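Penicillin-binding protein PbpB (Mycobacterium tuberculosis, PDB 6KGU) builds the cell wall by making cross-linked peptidoglycan from lipid intermediates, and is inactivated by beta-lactam antibiotics such as aztreonam. Local coordinates at residues 223-228 with 233-238. Residues are numbered along the deposited sequence; the frame is centred on the assembly and turned at random.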
loop_
_atom_site.group_PDB
_atom_site.type_symbol
_atom_site.label_atom_id
_atom_site.label_comp_id
_atom_site.label_asym_id
_atom_site.label_seq_id
_atom_site.Cartn_x
_atom_site.Cartn_y
_atom_site.Cartn_z
ATOM N N ALA A 223 4.038 2.548 -4.821
ATOM C CA ALA A 223 4.442 2.374 -3.436
ATOM C C ALA A 223 3.637 3.336 -2.569
ATOM O O ALA A 223 3.302 4.452 -2.988
ATOM C CB ALA A 223 5.957 2.609 -3.224
ATOM N N VAL A 224 3.338 2.890 -1.356
ATOM C CA VAL A 224 2.589 3.670 -0.376
ATOM C C VAL A 224 3.328 3.569 0.950
ATOM O O VAL A 224 3.768 2.480 1.337
ATOM C CB VAL A 224 1.137 3.157 -0.226
ATOM C CG1 VAL A 224 0.438 3.817 0.995
ATOM C CG2 VAL A 224 0.335 3.389 -1.539
ATOM N N VAL A 225 3.482 4.696 1.634
ATOM C CA VAL A 225 4.044 4.726 2.976
ATOM C C VAL A 225 2.989 5.309 3.906
ATOM O O VAL A 225 2.547 6.447 3.716
ATOM C CB VAL A 225 5.337 5.551 3.049
ATOM C CG1 VAL A 225 5.852 5.562 4.502
ATOM C CG2 VAL A 225 6.414 4.988 2.080
ATOM N N LEU A 226 2.608 4.543 4.921
ATOM C CA LEU A 226 1.672 5.010 5.927
ATOM C C LEU A 226 2.368 5.220 7.261
ATOM O O LEU A 226 3.282 4.478 7.628
ATOM C CB LEU A 226 0.524 4.015 6.126
ATOM C CG LEU A 226 -0.375 3.658 4.940
ATOM C CD1 LEU A 226 -1.474 2.684 5.404
ATOM C CD2 LEU A 226 -0.982 4.908 4.322
ATOM N N ASP A 227 1.912 6.230 7.997
ATOM C CA ASP A 227 2.255 6.307 9.405
ATOM C C ASP A 227 1.625 5.130 10.138
ATOM O O ASP A 227 0.417 4.899 10.033
ATOM C CB ASP A 227 1.778 7.626 10.023
ATOM C CG ASP A 227 2.030 7.668 11.517
ATOM O OD1 ASP A 227 3.155 7.984 11.913
ATOM O OD2 ASP A 227 1.118 7.318 12.294
ATOM N N ALA A 228 2.451 4.390 10.884
ATOM C CA ALA A 228 1.997 3.143 11.491
ATOM C C ALA A 228 0.831 3.362 12.442
ATOM O O ALA A 228 -0.135 2.594 12.429
ATOM C CB ALA A 228 3.152 2.464 12.228
ATOM N N VAL A 233 -1.342 9.013 5.172
ATOM C CA VAL A 233 -0.566 8.740 3.965
ATOM C C VAL A 233 0.616 9.702 3.910
ATOM O O VAL A 233 0.444 10.898 3.648
ATOM C CB VAL A 233 -1.429 8.869 2.709
ATOM C CG1 VAL A 233 -0.557 8.694 1.464
ATOM C CG2 VAL A 233 -2.586 7.841 2.753
ATOM N N LEU A 234 1.823 9.178 4.144
ATOM C CA LEU A 234 3.041 9.993 4.106
ATOM C C LEU A 234 3.664 10.057 2.714
ATOM O O LEU A 234 4.353 11.030 2.390
ATOM C CB LEU A 234 4.075 9.439 5.098
ATOM C CG LEU A 234 3.693 9.389 6.589
ATOM C CD1 LEU A 234 4.895 9.017 7.454
ATOM C CD2 LEU A 234 3.094 10.727 7.055
ATOM N N ALA A 235 3.466 9.028 1.897
ATOM C CA ALA A 235 3.924 9.031 0.513
ATOM C C ALA A 235 3.017 8.109 -0.289
ATOM O O ALA A 235 2.593 7.063 0.208
ATOM C CB ALA A 235 5.386 8.570 0.378
ATOM N N MET A 236 2.732 8.499 -1.531
ATOM C CA MET A 236 1.961 7.653 -2.440
ATOM C C MET A 236 2.494 7.970 -3.829
ATOM O O MET A 236 2.368 9.109 -4.292
ATOM C CB MET A 236 0.455 7.935 -2.323
ATOM C CG MET A 236 -0.446 7.083 -3.206
ATOM S SD MET A 236 -2.223 7.424 -2.982
ATOM C CE MET A 236 -2.565 6.414 -1.534
ATOM N N ALA A 237 3.114 6.995 -4.479
ATOM C CA ALA A 237 3.813 7.278 -5.725
ATOM C C ALA A 237 3.656 6.147 -6.727
ATOM O O ALA A 237 3.512 4.975 -6.365
ATOM C CB ALA A 237 5.306 7.526 -5.487
ATOM N N ASN A 238 3.698 6.521 -8.003
ATOM C CA ASN A 238 3.823 5.574 -9.094
ATOM C C ASN A 238 4.917 6.067 -10.024
ATOM O O ASN A 238 5.353 7.217 -9.938
ATOM C CB ASN A 238 2.500 5.402 -9.848
ATOM C CG ASN A 238 1.787 6.711 -10.035
ATOM O OD1 ASN A 238 0.871 7.048 -9.274
ATOM N ND2 ASN A 238 2.215 7.481 -11.044
#
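A223 and V225 are hydrogen-bonded with A237 and A235 across two antiparallel strands, 223-227 and 235-238, whose axes approach to 4.7 Å. A223 and A237 exchange two bonds, and V225 N gives a nearly straight one to A235 O (2.9 Å, 172° at the hydrogen). The register then slips by one residue in a classic beta bulge: L234 and A235 both face V225, and V225 O is gripped by two amides, L234 N at 2.9 Å and A235 N, longer, at 3.3 Å. L234 N arrives almost end-on to the carbonyl, whereas A235 N lies in the carbonyl plane on a lone pair. On the face of V224, L226, V233 and M236 the cross-strand side-chain contacts are apolar. V224 and M236 run alongside each other in the same direction, with CG2 of V224 4.1 Å from CG of M236; the thioether chain runs extended and then bends at chi3 (-83°), which brings its CE back beside the same methyl. L226 slants across V233, its CD2 meeting CG2 of V233 at 3.7 Å. The two segments form the hairpin 220-227/233-238 at one edge of the antiparallel sheet of the transpeptidase domain, the penicillin-recognising fold shared with serine beta-lactamases, away from the aztreonam pocket and the serine thought to be acylated. A260 of helix 259-262 packs on V224 and M236, while helix 199-216 covers the alanines of the opposite face. There, CB of V225 and CB of A235 meet at 4.0 Å. L234, where the chain turns a corner, directs its CB toward the neighbouring strand: CB rests against V225 O, and CG lies 3.9 Å from D227 N. The carboxylate of D227 turns instead to the connecting turn, where OD2 accepts from T230 N.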